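Local coordinates for GTP-binding protein (PDB 1WXQ) that probably binds GTP and may hydrolyse nucleoside triphosphates, as an archaeal member of the Obg-like family of P-loop GTPases whose exact role is not established, at residues M1-V6 with A104-V109; K161-S166 with V177-V182; N214-I219 with F314-L319. One frame throughout, in Å; residues are numbered along the deposited sequence.

Interaction 1. Residues M1-V6 with A104-V109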
HETATM    1  N   MSE A   1       8.938  -2.051   1.051  1.00 42.00           N
HETATM    2  CA  MSE A   1       7.468  -1.911   0.853  1.00 40.72           C
HETATM    3  C   MSE A   1       7.026  -2.568  -0.450  1.00 38.54           C
HETATM    4  O   MSE A   1       7.703  -2.472  -1.472  1.00 37.56           O
HETATM    5  CB  MSE A   1       7.085  -0.433   0.858  1.00 42.76           C
HETATM    6  CG  MSE A   1       5.591  -0.181   0.896  1.00 47.17           C
HETATM    7 SE   MSE A   1       4.760  -0.250  -0.842  1.00 59.99          SE
HETATM    8  CE  MSE A   1       4.995   1.629  -1.301  1.00 51.77           C
ATOM      9  N   GLU A   2       5.881  -3.231  -0.412  1.00 35.66           N
ATOM     10  CA  GLU A   2       5.366  -3.921  -1.585  1.00 33.61           C
ATOM     11  C   GLU A   2       3.856  -4.108  -1.496  1.00 31.88           C
ATOM     12  O   GLU A   2       3.320  -4.321  -0.409  1.00 31.81           O
ATOM     13  CB  GLU A   2       6.090  -5.263  -1.708  1.00 33.50           C
ATOM     14  CG  GLU A   2       5.241  -6.474  -2.003  1.00 39.65           C
ATOM     15  CD  GLU A   2       5.884  -7.747  -1.460  1.00 46.83           C
ATOM     16  OE1 GLU A   2       5.912  -7.897  -0.217  1.00 45.31           O
ATOM     17  OE2 GLU A   2       6.367  -8.583  -2.267  1.00 51.20           O
ATOM     18  N   ILE A   3       3.186  -4.034  -2.651  1.00 28.97           N
ATOM     19  CA  ILE A   3       1.734  -4.175  -2.743  1.00 26.84           C
ATOM     20  C   ILE A   3       1.332  -5.489  -3.391  1.00 27.04           C
ATOM     21  O   ILE A   3       1.756  -5.783  -4.500  1.00 27.96           O
ATOM     22  CB  ILE A   3       1.111  -3.043  -3.592  1.00 26.46           C
ATOM     23  CG1 ILE A   3       1.450  -1.672  -2.996  1.00 24.59           C
ATOM     24  CG2 ILE A   3      -0.390  -3.239  -3.679  1.00 27.42           C
ATOM     25  CD1 ILE A   3       0.982  -0.527  -3.846  1.00 24.85           C
ATOM     26  N   GLY A   4       0.502  -6.268  -2.706  1.00 26.29           N
ATOM     27  CA  GLY A   4       0.054  -7.538  -3.249  1.00 24.39           C
ATOM     28  C   GLY A   4      -1.332  -7.415  -3.858  1.00 24.12           C
ATOM     29  O   GLY A   4      -2.195  -6.749  -3.282  1.00 25.63           O
ATOM     30  N   VAL A   5      -1.541  -8.041  -5.018  1.00 23.40           N
ATOM     31  CA  VAL A   5      -2.826  -8.009  -5.719  1.00 22.52           C
ATOM     32  C   VAL A   5      -3.485  -9.382  -5.652  1.00 24.98           C
ATOM     33  O   VAL A   5      -2.948 -10.370  -6.168  1.00 22.14           O
ATOM     34  CB  VAL A   5      -2.646  -7.623  -7.190  1.00 24.50           C
ATOM     35  CG1 VAL A   5      -3.991  -7.541  -7.866  1.00 24.27           C
ATOM     36  CG2 VAL A   5      -1.913  -6.298  -7.297  1.00 23.13           C
ATOM     37  N   VAL A   6      -4.659  -9.436  -5.025  1.00 27.80           N
ATOM     38  CA  VAL A   6      -5.368 -10.689  -4.833  1.00 29.26           C
ATOM     39  C   VAL A   6      -6.783 -10.618  -5.369  1.00 29.62           C
ATOM     40  O   VAL A   6      -7.307  -9.532  -5.595  1.00 32.47           O
ATOM     41  CB  VAL A   6      -5.464 -11.046  -3.329  1.00 27.39           C
ATOM     42  CG1 VAL A   6      -4.083 -11.085  -2.704  1.00 30.63           C
ATOM     43  CG2 VAL A   6      -6.325 -10.013  -2.610  1.00 31.73           C
ATOM     44  N   ALA A 104       0.459  -3.940   1.871  1.00 25.42           N
ATOM     45  CA  ALA A 104      -0.943  -3.661   1.616  1.00 26.42           C
ATOM     46  C   ALA A 104      -1.403  -4.523   0.484  1.00 26.69           C
ATOM     47  O   ALA A 104      -0.595  -5.046  -0.278  1.00 27.92           O
ATOM     48  CB  ALA A 104      -1.170  -2.190   1.269  1.00 26.19           C
ATOM     49  N   LEU A 105      -2.713  -4.672   0.374  1.00 25.86           N
ATOM     50  CA  LEU A 105      -3.261  -5.483  -0.683  1.00 26.32           C
ATOM     51  C   LEU A 105      -4.330  -4.729  -1.455  1.00 27.23           C
ATOM     52  O   LEU A 105      -5.087  -3.943  -0.885  1.00 25.96           O
ATOM     53  CB  LEU A 105      -3.914  -6.724  -0.098  1.00 25.91           C
ATOM     54  CG  LEU A 105      -3.182  -7.620   0.876  1.00 23.58           C
ATOM     55  CD1 LEU A 105      -4.221  -8.479   1.607  1.00 25.00           C
ATOM     56  CD2 LEU A 105      -2.178  -8.459   0.144  1.00 16.65           C
ATOM     57  N   ILE A 106      -4.384  -4.987  -2.754  1.00 26.94           N
ATOM     58  CA  ILE A 106      -5.411  -4.417  -3.597  1.00 27.09           C
ATOM     59  C   ILE A 106      -6.320  -5.605  -3.925  1.00 28.25           C
ATOM     60  O   ILE A 106      -5.954  -6.485  -4.707  1.00 28.67           O
ATOM     61  CB  ILE A 106      -4.837  -3.869  -4.900  1.00 27.49           C
ATOM     62  CG1 ILE A 106      -3.955  -2.661  -4.606  1.00 25.37           C
ATOM     63  CG2 ILE A 106      -5.976  -3.485  -5.855  1.00 28.87           C
ATOM     64  CD1 ILE A 106      -3.273  -2.121  -5.849  1.00 25.40           C
ATOM     65  N   HIS A 107      -7.491  -5.654  -3.303  1.00 28.99           N
ATOM     66  CA  HIS A 107      -8.392  -6.763  -3.578  1.00 28.42           C
ATOM     67  C   HIS A 107      -9.368  -6.456  -4.721  1.00 28.01           C
ATOM     68  O   HIS A 107     -10.326  -5.695  -4.552  1.00 27.62           O
ATOM     69  CB  HIS A 107      -9.172  -7.152  -2.320  1.00 26.83           C
ATOM     70  CG  HIS A 107      -9.996  -8.394  -2.496  1.00 27.44           C
ATOM     71  ND1 HIS A 107      -9.994  -9.114  -3.665  1.00 30.89           N
ATOM     72  CD2 HIS A 107     -10.826  -9.031  -1.647  1.00 23.57           C
ATOM     73  CE1 HIS A 107     -10.797 -10.159  -3.535  1.00 17.61           C
ATOM     74  NE2 HIS A 107     -11.312 -10.135  -2.329  1.00 23.83           N
ATOM     75  N   VAL A 108      -9.117  -7.076  -5.873  1.00 28.29           N
ATOM     76  CA  VAL A 108      -9.931  -6.917  -7.077  1.00 26.45           C
ATOM     77  C   VAL A 108     -11.184  -7.782  -7.036  1.00 28.33           C
ATOM     78  O   VAL A 108     -11.108  -8.991  -6.852  1.00 27.07           O
ATOM     79  CB  VAL A 108      -9.120  -7.296  -8.309  1.00 26.19           C
ATOM     80  CG1 VAL A 108      -9.928  -7.049  -9.558  1.00 26.55           C
ATOM     81  CG2 VAL A 108      -7.829  -6.509  -8.322  1.00 21.44           C
ATOM     82  N   VAL A 109     -12.339  -7.155  -7.219  1.00 30.40           N
ATOM     83  CA  VAL A 109     -13.609  -7.868  -7.183  1.00 30.77           C
ATOM     84  C   VAL A 109     -14.440  -7.520  -8.400  1.00 30.65           C
ATOM     85  O   VAL A 109     -14.199  -6.516  -9.081  1.00 32.04           O
ATOM     86  CB  VAL A 109     -14.446  -7.500  -5.914  1.00 34.16           C
ATOM     87  CG1 VAL A 109     -13.640  -7.777  -4.635  1.00 29.88           C
ATOM     88  CG2 VAL A 109     -14.877  -6.022  -5.977  1.00 31.91           C
TER

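Interaction 2. Residues K161-S166 with V177-V182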
ATOM      1  N   LYS A 161      10.175 -14.265  31.653  1.00 66.66           N
ATOM      2  CA  LYS A 161       9.894 -12.839  31.800  1.00 65.07           C
ATOM      3  C   LYS A 161      10.096 -12.044  30.506  1.00 63.86           C
ATOM      4  O   LYS A 161      10.251 -10.829  30.507  1.00 64.27           O
ATOM      5  CB  LYS A 161      10.828 -12.284  32.877  1.00 65.08           C
ATOM      6  CG  LYS A 161      10.668 -12.998  34.224  1.00 65.12           C
ATOM      7  CD  LYS A 161       9.390 -12.583  34.957  1.00 64.32           C
ATOM      8  CE  LYS A 161       9.230 -13.295  36.304  1.00 62.23           C
ATOM      9  NZ  LYS A 161       7.994 -12.855  36.950  1.00 64.14           N
ATOM     10  N   ILE A 162      10.126 -12.766  29.371  1.00 62.48           N
ATOM     11  CA  ILE A 162      10.321 -12.073  28.097  1.00 60.26           C
ATOM     12  C   ILE A 162       9.304 -10.944  27.897  1.00 59.04           C
ATOM     13  O   ILE A 162       8.264 -10.891  28.539  1.00 60.04           O
ATOM     14  CB  ILE A 162      10.200 -13.102  26.972  1.00 59.66           C
ATOM     15  CG1 ILE A 162      11.501 -13.894  26.842  1.00 59.20           C
ATOM     16  CG2 ILE A 162       9.951 -12.382  25.632  1.00 60.94           C
ATOM     17  CD1 ILE A 162      11.391 -15.027  25.821  1.00 59.91           C
ATOM     18  N   LYS A 163       9.699 -10.031  26.991  1.00 57.03           N
ATOM     19  CA  LYS A 163       8.813  -8.953  26.609  1.00 54.20           C
ATOM     20  C   LYS A 163       7.781  -9.444  25.585  1.00 51.43           C
ATOM     21  O   LYS A 163       8.127  -9.903  24.503  1.00 52.95           O
ATOM     22  CB  LYS A 163       9.745  -7.834  26.088  1.00 53.13           C
ATOM     23  CG  LYS A 163       9.096  -6.455  25.931  1.00 52.56           C
ATOM     24  CD  LYS A 163       9.101  -5.639  27.247  1.00 54.21           C
ATOM     25  CE  LYS A 163       9.128  -4.132  26.989  1.00 55.21           C
ATOM     26  NZ  LYS A 163      10.432  -3.709  26.441  1.00 52.15           N
ATOM     27  N   LEU A 164       6.516  -9.418  26.053  1.00 48.39           N
ATOM     28  CA  LEU A 164       5.442 -10.072  25.308  1.00 45.91           C
ATOM     29  C   LEU A 164       5.320  -9.561  23.869  1.00 44.09           C
ATOM     30  O   LEU A 164       5.381 -10.316  22.907  1.00 42.12           O
ATOM     31  CB  LEU A 164       4.133  -9.837  26.058  1.00 45.98           C
ATOM     32  CG  LEU A 164       2.936 -10.473  25.351  1.00 46.36           C
ATOM     33  CD1 LEU A 164       3.061 -11.995  25.254  1.00 42.37           C
ATOM     34  CD2 LEU A 164       1.612 -10.194  26.060  1.00 46.88           C
ATOM     35  N   GLU A 165       5.358  -8.233  23.789  1.00 41.82           N
ATOM     36  CA  GLU A 165       5.461  -7.576  22.490  1.00 41.30           C
ATOM     37  C   GLU A 165       6.585  -8.122  21.608  1.00 38.74           C
ATOM     38  O   GLU A 165       6.348  -8.471  20.454  1.00 40.14           O
ATOM     39  CB  GLU A 165       5.627  -6.063  22.660  1.00 41.29           C
ATOM     40  CG  GLU A 165       6.266  -5.638  23.966  1.00 44.85           C
ATOM     41  CD  GLU A 165       5.273  -5.590  25.120  1.00 48.16           C
ATOM     42  OE1 GLU A 165       4.315  -4.782  25.036  1.00 45.94           O
ATOM     43  OE2 GLU A 165       5.453  -6.348  26.107  1.00 42.82           O
ATOM     44  N   SER A 166       7.797  -8.209  22.143  1.00 35.90           N
ATOM     45  CA  SER A 166       8.935  -8.710  21.367  1.00 33.64           C
ATOM     46  C   SER A 166       8.791 -10.165  20.963  1.00 29.85           C
ATOM     47  O   SER A 166       9.157 -10.549  19.856  1.00 29.58           O
ATOM     48  CB  SER A 166      10.246  -8.537  22.153  1.00 34.04           C
ATOM     49  OG  SER A 166      11.321  -9.232  21.520  1.00 37.90           O
ATOM     50  N   VAL A 177       5.262  -7.796  10.918  1.00 44.85           N
ATOM     51  CA  VAL A 177       4.831  -7.147  12.158  1.00 44.70           C
ATOM     52  C   VAL A 177       5.989  -6.528  13.004  1.00 45.39           C
ATOM     53  O   VAL A 177       7.001  -7.181  13.195  1.00 43.77           O
ATOM     54  CB  VAL A 177       4.058  -8.176  13.028  1.00 43.97           C
ATOM     55  CG1 VAL A 177       3.689  -7.551  14.356  1.00 45.51           C
ATOM     56  CG2 VAL A 177       2.795  -8.662  12.311  1.00 43.56           C
ATOM     57  N   ASN A 178       5.834  -5.281  13.482  1.00 46.27           N
ATOM     58  CA  ASN A 178       6.677  -4.479  14.312  1.00 48.12           C
ATOM     59  C   ASN A 178       6.404  -4.881  15.732  1.00 46.17           C
ATOM     60  O   ASN A 178       5.281  -5.186  16.114  1.00 45.81           O
ATOM     61  CB  ASN A 178       6.300  -3.011  14.103  1.00 49.04           C
ATOM     62  CG  ASN A 178       7.436  -2.296  13.417  1.00 55.20           C
ATOM     63  OD1 ASN A 178       8.384  -1.832  14.045  1.00 60.88           O
ATOM     64  ND2 ASN A 178       7.328  -2.210  12.081  1.00 63.79           N
ATOM     65  N   GLU A 179       7.349  -4.617  16.611  1.00 45.22           N
ATOM     66  CA  GLU A 179       7.110  -4.733  18.010  1.00 45.36           C
ATOM     67  C   GLU A 179       6.188  -3.573  18.373  1.00 44.40           C
ATOM     68  O   GLU A 179       5.543  -3.622  19.409  1.00 45.59           O
ATOM     69  CB  GLU A 179       8.401  -4.592  18.793  1.00 46.39           C
ATOM     70  CG  GLU A 179       8.153  -4.742  20.277  1.00 45.93           C
ATOM     71  CD  GLU A 179       9.421  -4.636  21.102  1.00 50.81           C
ATOM     72  OE1 GLU A 179      10.432  -5.297  20.746  1.00 48.08           O
ATOM     73  OE2 GLU A 179       9.398  -3.897  22.113  1.00 46.62           O
ATOM     74  N   ASN A 180       6.139  -2.520  17.550  1.00 43.67           N
ATOM     75  CA  ASN A 180       5.261  -1.385  17.844  1.00 42.08           C
ATOM     76  C   ASN A 180       3.831  -1.734  17.475  1.00 39.63           C
ATOM     77  O   ASN A 180       2.899  -1.320  18.157  1.00 37.77           O
ATOM     78  CB  ASN A 180       5.686  -0.123  17.081  1.00 43.00           C
ATOM     79  CG  ASN A 180       4.643   0.988  17.160  1.00 46.09           C
ATOM     80  OD1 ASN A 180       4.092   1.421  16.140  1.00 47.55           O
ATOM     81  ND2 ASN A 180       4.365   1.452  18.374  1.00 45.77           N
ATOM     82  N   ASP A 181       3.662  -2.500  16.397  1.00 37.39           N
ATOM     83  CA  ASP A 181       2.320  -2.890  15.960  1.00 36.79           C
ATOM     84  C   ASP A 181       1.714  -3.767  17.050  1.00 35.09           C
ATOM     85  O   ASP A 181       0.539  -3.633  17.398  1.00 33.77           O
ATOM     86  CB  ASP A 181       2.361  -3.669  14.632  1.00 35.69           C
ATOM     87  CG  ASP A 181       3.007  -2.886  13.497  1.00 36.95           C
ATOM     88  OD1 ASP A 181       2.756  -1.670  13.380  1.00 44.90           O
ATOM     89  OD2 ASP A 181       3.761  -3.488  12.704  1.00 41.42           O
ATOM     90  N   VAL A 182       2.538  -4.658  17.591  1.00 33.29           N
ATOM     91  CA  VAL A 182       2.110  -5.560  18.646  1.00 33.75           C
ATOM     92  C   VAL A 182       1.736  -4.758  19.883  1.00 33.69           C
ATOM     93  O   VAL A 182       0.696  -4.993  20.499  1.00 35.19           O
ATOM     94  CB  VAL A 182       3.228  -6.551  19.031  1.00 34.92           C
ATOM     95  CG1 VAL A 182       2.791  -7.388  20.196  1.00 32.54           C
ATOM     96  CG2 VAL A 182       3.591  -7.432  17.839  1.00 34.98           C
TER

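Interaction 3. Residues N214-I219 with F314-L319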
ATOM      1  N   ASN A 214      -1.480  -4.634   9.455  1.00 30.83           N
ATOM      2  CA  ASN A 214      -0.401  -5.299   8.694  1.00 31.61           C
ATOM      3  C   ASN A 214      -0.798  -5.735   7.284  1.00 34.24           C
ATOM      4  O   ASN A 214       0.046  -5.888   6.405  1.00 35.34           O
ATOM      5  CB  ASN A 214       0.099  -6.516   9.499  1.00 32.33           C
ATOM      6  CG  ASN A 214       1.193  -7.315   8.786  1.00 30.87           C
ATOM      7  OD1 ASN A 214       0.909  -8.212   7.996  1.00 33.73           O
ATOM      8  ND2 ASN A 214       2.454  -6.992   9.078  1.00 34.82           N
ATOM      9  N   LYS A 215      -2.084  -5.949   7.067  1.00 33.91           N
ATOM     10  CA  LYS A 215      -2.553  -6.349   5.754  1.00 31.59           C
ATOM     11  C   LYS A 215      -3.730  -5.478   5.345  1.00 29.64           C
ATOM     12  O   LYS A 215      -4.785  -5.964   4.983  1.00 29.80           O
ATOM     13  CB  LYS A 215      -2.927  -7.827   5.771  1.00 31.02           C
ATOM     14  CG  LYS A 215      -1.702  -8.735   5.900  1.00 32.72           C
ATOM     15  CD  LYS A 215      -0.773  -8.576   4.694  1.00 35.79           C
ATOM     16  CE  LYS A 215       0.521  -9.374   4.814  1.00 29.46           C
ATOM     17  NZ  LYS A 215       1.569  -8.687   5.619  1.00 30.85           N
ATOM     18  N   PRO A 216      -3.552  -4.157   5.409  1.00 29.29           N
ATOM     19  CA  PRO A 216      -4.624  -3.239   5.035  1.00 28.86           C
ATOM     20  C   PRO A 216      -4.827  -3.358   3.543  1.00 31.67           C
ATOM     21  O   PRO A 216      -3.886  -3.638   2.792  1.00 31.87           O
ATOM     22  CB  PRO A 216      -4.054  -1.881   5.423  1.00 28.89           C
ATOM     23  CG  PRO A 216      -2.611  -2.049   5.097  1.00 26.48           C
ATOM     24  CD  PRO A 216      -2.298  -3.423   5.649  1.00 26.42           C
HETATM   25  N   MSE A 217      -6.049  -3.151   3.087  1.00 33.27           N
HETATM   26  CA  MSE A 217      -6.270  -3.269   1.662  1.00 33.47           C
HETATM   27  C   MSE A 217      -7.197  -2.266   1.038  1.00 32.85           C
HETATM   28  O   MSE A 217      -7.941  -1.563   1.716  1.00 32.21           O
HETATM   29  CB  MSE A 217      -6.735  -4.683   1.313  1.00 35.05           C
HETATM   30  CG  MSE A 217      -7.717  -5.345   2.271  1.00 35.64           C
HETATM   31 SE   MSE A 217      -8.030  -7.189   1.684  1.00 56.40          SE
HETATM   32  CE  MSE A 217      -7.804  -8.079   3.385  1.00 48.86           C
ATOM     33  N   VAL A 218      -7.085  -2.164  -0.278  1.00 31.09           N
ATOM     34  CA  VAL A 218      -7.942  -1.289  -1.038  1.00 28.20           C
ATOM     35  C   VAL A 218      -8.664  -2.224  -1.991  1.00 26.38           C
ATOM     36  O   VAL A 218      -8.072  -3.153  -2.545  1.00 24.13           O
ATOM     37  CB  VAL A 218      -7.162  -0.229  -1.825  1.00 28.11           C
ATOM     38  CG1 VAL A 218      -8.101   0.491  -2.800  1.00 28.50           C
ATOM     39  CG2 VAL A 218      -6.557   0.776  -0.864  1.00 28.97           C
ATOM     40  N   ILE A 219      -9.952  -1.975  -2.164  1.00 25.53           N
ATOM     41  CA  ILE A 219     -10.758  -2.803  -3.021  1.00 25.90           C
ATOM     42  C   ILE A 219     -10.968  -2.198  -4.411  1.00 23.48           C
ATOM     43  O   ILE A 219     -11.439  -1.074  -4.555  1.00 24.38           O
ATOM     44  CB  ILE A 219     -12.107  -3.069  -2.335  1.00 26.10           C
ATOM     45  CG1 ILE A 219     -11.836  -3.572  -0.918  1.00 28.04           C
ATOM     46  CG2 ILE A 219     -12.923  -4.086  -3.141  1.00 29.04           C
ATOM     47  CD1 ILE A 219     -13.068  -3.781  -0.087  1.00 33.28           C
ATOM     48  N   PHE A 314      -0.310   6.585  -0.715  1.00 29.57           N
ATOM     49  CA  PHE A 314      -0.518   7.852  -0.017  1.00 31.88           C
ATOM     50  C   PHE A 314      -1.540   7.852   1.123  1.00 34.55           C
ATOM     51  O   PHE A 314      -1.420   8.617   2.073  1.00 37.46           O
ATOM     52  CB  PHE A 314      -0.943   8.919  -1.027  1.00 30.12           C
ATOM     53  CG  PHE A 314       0.019   9.102  -2.163  1.00 32.67           C
ATOM     54  CD1 PHE A 314       1.392   9.268  -1.921  1.00 33.00           C
ATOM     55  CD2 PHE A 314      -0.444   9.124  -3.478  1.00 29.91           C
ATOM     56  CE1 PHE A 314       2.295   9.452  -2.980  1.00 26.18           C
ATOM     57  CE2 PHE A 314       0.443   9.308  -4.549  1.00 30.92           C
ATOM     58  CZ  PHE A 314       1.821   9.474  -4.298  1.00 33.61           C
ATOM     59  N   ASP A 315      -2.556   7.007   1.025  1.00 37.34           N
ATOM     60  CA  ASP A 315      -3.593   6.970   2.042  1.00 37.06           C
ATOM     61  C   ASP A 315      -3.470   5.811   3.010  1.00 34.44           C
ATOM     62  O   ASP A 315      -3.217   6.021   4.197  1.00 33.24           O
ATOM     63  CB  ASP A 315      -4.959   6.921   1.373  1.00 37.75           C
ATOM     64  CG  ASP A 315      -6.066   7.260   2.317  1.00 43.70           C
ATOM     65  OD1 ASP A 315      -5.957   6.886   3.503  1.00 48.77           O
ATOM     66  OD2 ASP A 315      -7.050   7.888   1.870  1.00 53.30           O
ATOM     67  N   LEU A 316      -3.670   4.592   2.519  1.00 33.40           N
ATOM     68  CA  LEU A 316      -3.572   3.420   3.384  1.00 31.89           C
ATOM     69  C   LEU A 316      -2.284   3.479   4.184  1.00 31.31           C
ATOM     70  O   LEU A 316      -2.293   3.621   5.390  1.00 32.95           O
ATOM     71  CB  LEU A 316      -3.537   2.130   2.570  1.00 31.63           C
ATOM     72  CG  LEU A 316      -4.703   1.169   2.390  1.00 31.84           C
ATOM     73  CD1 LEU A 316      -4.104  -0.240   2.312  1.00 32.49           C
ATOM     74  CD2 LEU A 316      -5.694   1.249   3.543  1.00 38.65           C
ATOM     75  N   LEU A 317      -1.169   3.370   3.481  1.00 32.04           N
ATOM     76  CA  LEU A 317       0.131   3.378   4.129  1.00 31.21           C
ATOM     77  C   LEU A 317       0.578   4.768   4.549  1.00 30.74           C
ATOM     78  O   LEU A 317       1.536   4.908   5.300  1.00 33.06           O
ATOM     79  CB  LEU A 317       1.162   2.720   3.197  1.00 31.64           C
ATOM     80  CG  LEU A 317       0.677   1.341   2.714  1.00 31.46           C
ATOM     81  CD1 LEU A 317       1.673   0.722   1.775  1.00 29.88           C
ATOM     82  CD2 LEU A 317       0.439   0.439   3.910  1.00 27.65           C
ATOM     83  N   LYS A 318      -0.120   5.790   4.067  1.00 32.32           N
ATOM     84  CA  LYS A 318       0.189   7.173   4.398  1.00 33.09           C
ATOM     85  C   LYS A 318       1.638   7.576   4.121  1.00 32.52           C
ATOM     86  O   LYS A 318       2.296   8.211   4.950  1.00 32.79           O
ATOM     87  CB  LYS A 318      -0.146   7.445   5.867  1.00 35.73           C
ATOM     88  CG  LYS A 318      -1.611   7.227   6.223  1.00 42.49           C
ATOM     89  CD  LYS A 318      -2.067   8.191   7.313  1.00 53.35           C
ATOM     90  CE  LYS A 318      -1.245   8.048   8.600  1.00 60.38           C
ATOM     91  NZ  LYS A 318      -1.543   9.126   9.588  1.00 60.13           N
ATOM     92  N   LEU A 319       2.142   7.197   2.955  1.00 30.86           N
ATOM     93  CA  LEU A 319       3.498   7.551   2.576  1.00 29.04           C
ATOM     94  C   LEU A 319       3.461   8.938   1.936  1.00 28.93           C
ATOM     95  O   LEU A 319       2.440   9.349   1.385  1.00 29.41           O
ATOM     96  CB  LEU A 319       4.051   6.519   1.598  1.00 26.90           C
ATOM     97  CG  LEU A 319       4.059   5.086   2.147  1.00 26.64           C
ATOM     98  CD1 LEU A 319       4.341   4.098   1.032  1.00 26.29           C
ATOM     99  CD2 LEU A 319       5.105   4.958   3.247  1.00 24.28           C
TER

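Interaction 1. Residues M1-V6 with A104-V109
Val-6 lays CG2 across the side chain of His-107 at about a right angle, 3.9 Å from His-107 ND1, while its other methyl, CG1, faces Leu-105 CD2 on the same side of the sheet. That placement follows from its torsion: CG1 stands beside the backbone N (chi1 -56°), which leaves CG2 between N and the carbonyl carbon, pointed at the imidazole. Val-6 O accepts Val-108 N at 3.1 Å and also receives a weak, bent bond from His-107 ND1 (3.3 Å, 139° at the hydrogen). Val-109 CG1 covers one face of the ring over its centre. Losing the imidazole to an alanine would probably cost Val-6 O its second donor and open a gap beneath Val-6 CG2. Segments 2-6 and 104-109 run parallel, their axes 25° apart, in the core sheet of a P-loop NTPase-type domain; strand 2-7 runs up to a probable Walker A loop, whose residues the His-107 side chain touches. Ile-106, in register with Val-5, ties the ladder through both its backbone N and its backbone O: N gives to Gly-4 O at 2.9 Å, and O takes Val-6 N at 3.2 Å. Its side chain goes to the face shared by Ile-3, Val-5 and Ala-104, where CG1 rests 3.7 Å from Ile-3 CG2 and the two side chains cross obliquely. Ala-104 contributes chiefly backbone, its O taking Gly-4 N at 2.9 Å. Val-312 of helix 305-316 covers Ile-3 and Ala-104, whereas Leu-134 of helix 127-147 covers Val-6 and His-107 from the opposite face.

Interaction 2. Residues K161-S166 with V177-V182
Val-182 and Glu-179 both bear on Glu-165, and the apolar part of the contact is made by these three. Val-182 presses CG1 against the backbone of the other helix, 3.5 Å from Glu-165 CA, with Glu-165 O also near both of its methyls. From the same first turn the aliphatic part of Glu-179 slants over, CG lying 3.7 Å from Glu-165 CB. Glu-179 has CG opposite its backbone N (chi1 -179°) and stays extended, which carries the carboxylate over to Ser-166, where OE1 lies 3.5 Å from CB. Electrostatic ties are loose. Lys-163 NZ approaches Glu-179 OE2 to 4.5 Å, too far for a salt bridge, though the opposite charges probably attract. Glu-165 OE1 and Glu-179 OE2 stay 5.9 Å apart, like charges not in contact, with the carboxylate planes turned 62° from each other. Hydrogen bonding stays within 177-182: Asp-181 OD2 receives Asn-178 N at 2.8 Å from above the carboxylate plane. With Asn-178 at the N-cap, this is one half of a capping box, the Asn-178 side chain making no return bond. Trp-183 packs on Glu-165 and Met-186 on Leu-164. Thus the first turns of helices 164-171 and 179-188 meet in a helix-loop-helix unit, probably part of the helical insertion between core strands 104-110 and 217-222, as in relatives of the Obg-like GTPase family.

Interaction 3. Residues N214-I219 with F314-L319
Leu-316 is the bump of this contact, and the hollow it fills is floored by the backbone of Pro-216 and Met-217 and walled by the Pro-216 ring and the Val-218 side chain. CD1 goes deepest, lying over the peptide 3.4 Å from Pro-216 C and 3.6 Å from Met-217 N, with Pro-216 CB at one flank (3.5 Å from Leu-316 CD1). The second methyl, CD2, spreads toward Pro-216 CB and Met-217 O. Pro-216 and Leu-316 meet at a slant, whereas Val-218 and Leu-316 slide past one another in opposite directions, Val-218 CG2 reaching 3.8 Å from Leu-316 CG. Being two residues apart on an extended chain, Pro-216 and Val-218 both direct their side chains at the helix, and the branch of Leu-316 drops between them. Leu-317 closes the Pro-216 end of the hollow: CD1 runs on extended (chi2 178°), while the other branch, CD2, is turned to Pro-216 CG at 4.1 Å, the two side chains crossing at about a right angle. Met-217, a selenomethionine, turns its side chain away to the other face, where Leu-134 and Ile-138 of helix 127-147 receive it. Ala-104 of the adjacent strand also touches both Pro-216 and Leu-316, widening the seat. Just before the strand, Lys-215 NZ gives hydrogen bonds to the carbonyl oxygens of Arg-100, Ala-102 and Ile-175, fastening the turn that leads out of helix 200-214. The contact thus sets the C-terminal part of helix 305-316 and the residue that follows against the start of parallel strand 217-222, the helix-on-sheet packing of the three-layered alpha/beta/alpha sandwich found in P-loop NTPases.

Interactions 1 and 3 are neighbours, their centres about 9 Å apart, and share one sheet: strand 104-110 lies between 2-7 and 217-222, with Leu-105 O and His-107 N probably hydrogen-bonded to Val-218 N and O. Helix 305-316, which supplies one side of interaction 3, also lies against Ile-3, Ala-104 and Ile-106 of interaction 1. Interaction 2 stands aside, its centre about 26 Å from that of interaction 1 and 22 Å from that of interaction 3, in the helical region; Val-177 packs near Asn-214, its link to interaction 3. Along the chain the three pairs come one after another without overlap, so the nucleotide-binding type core is begun, interrupted by the helices, then resumed and covered.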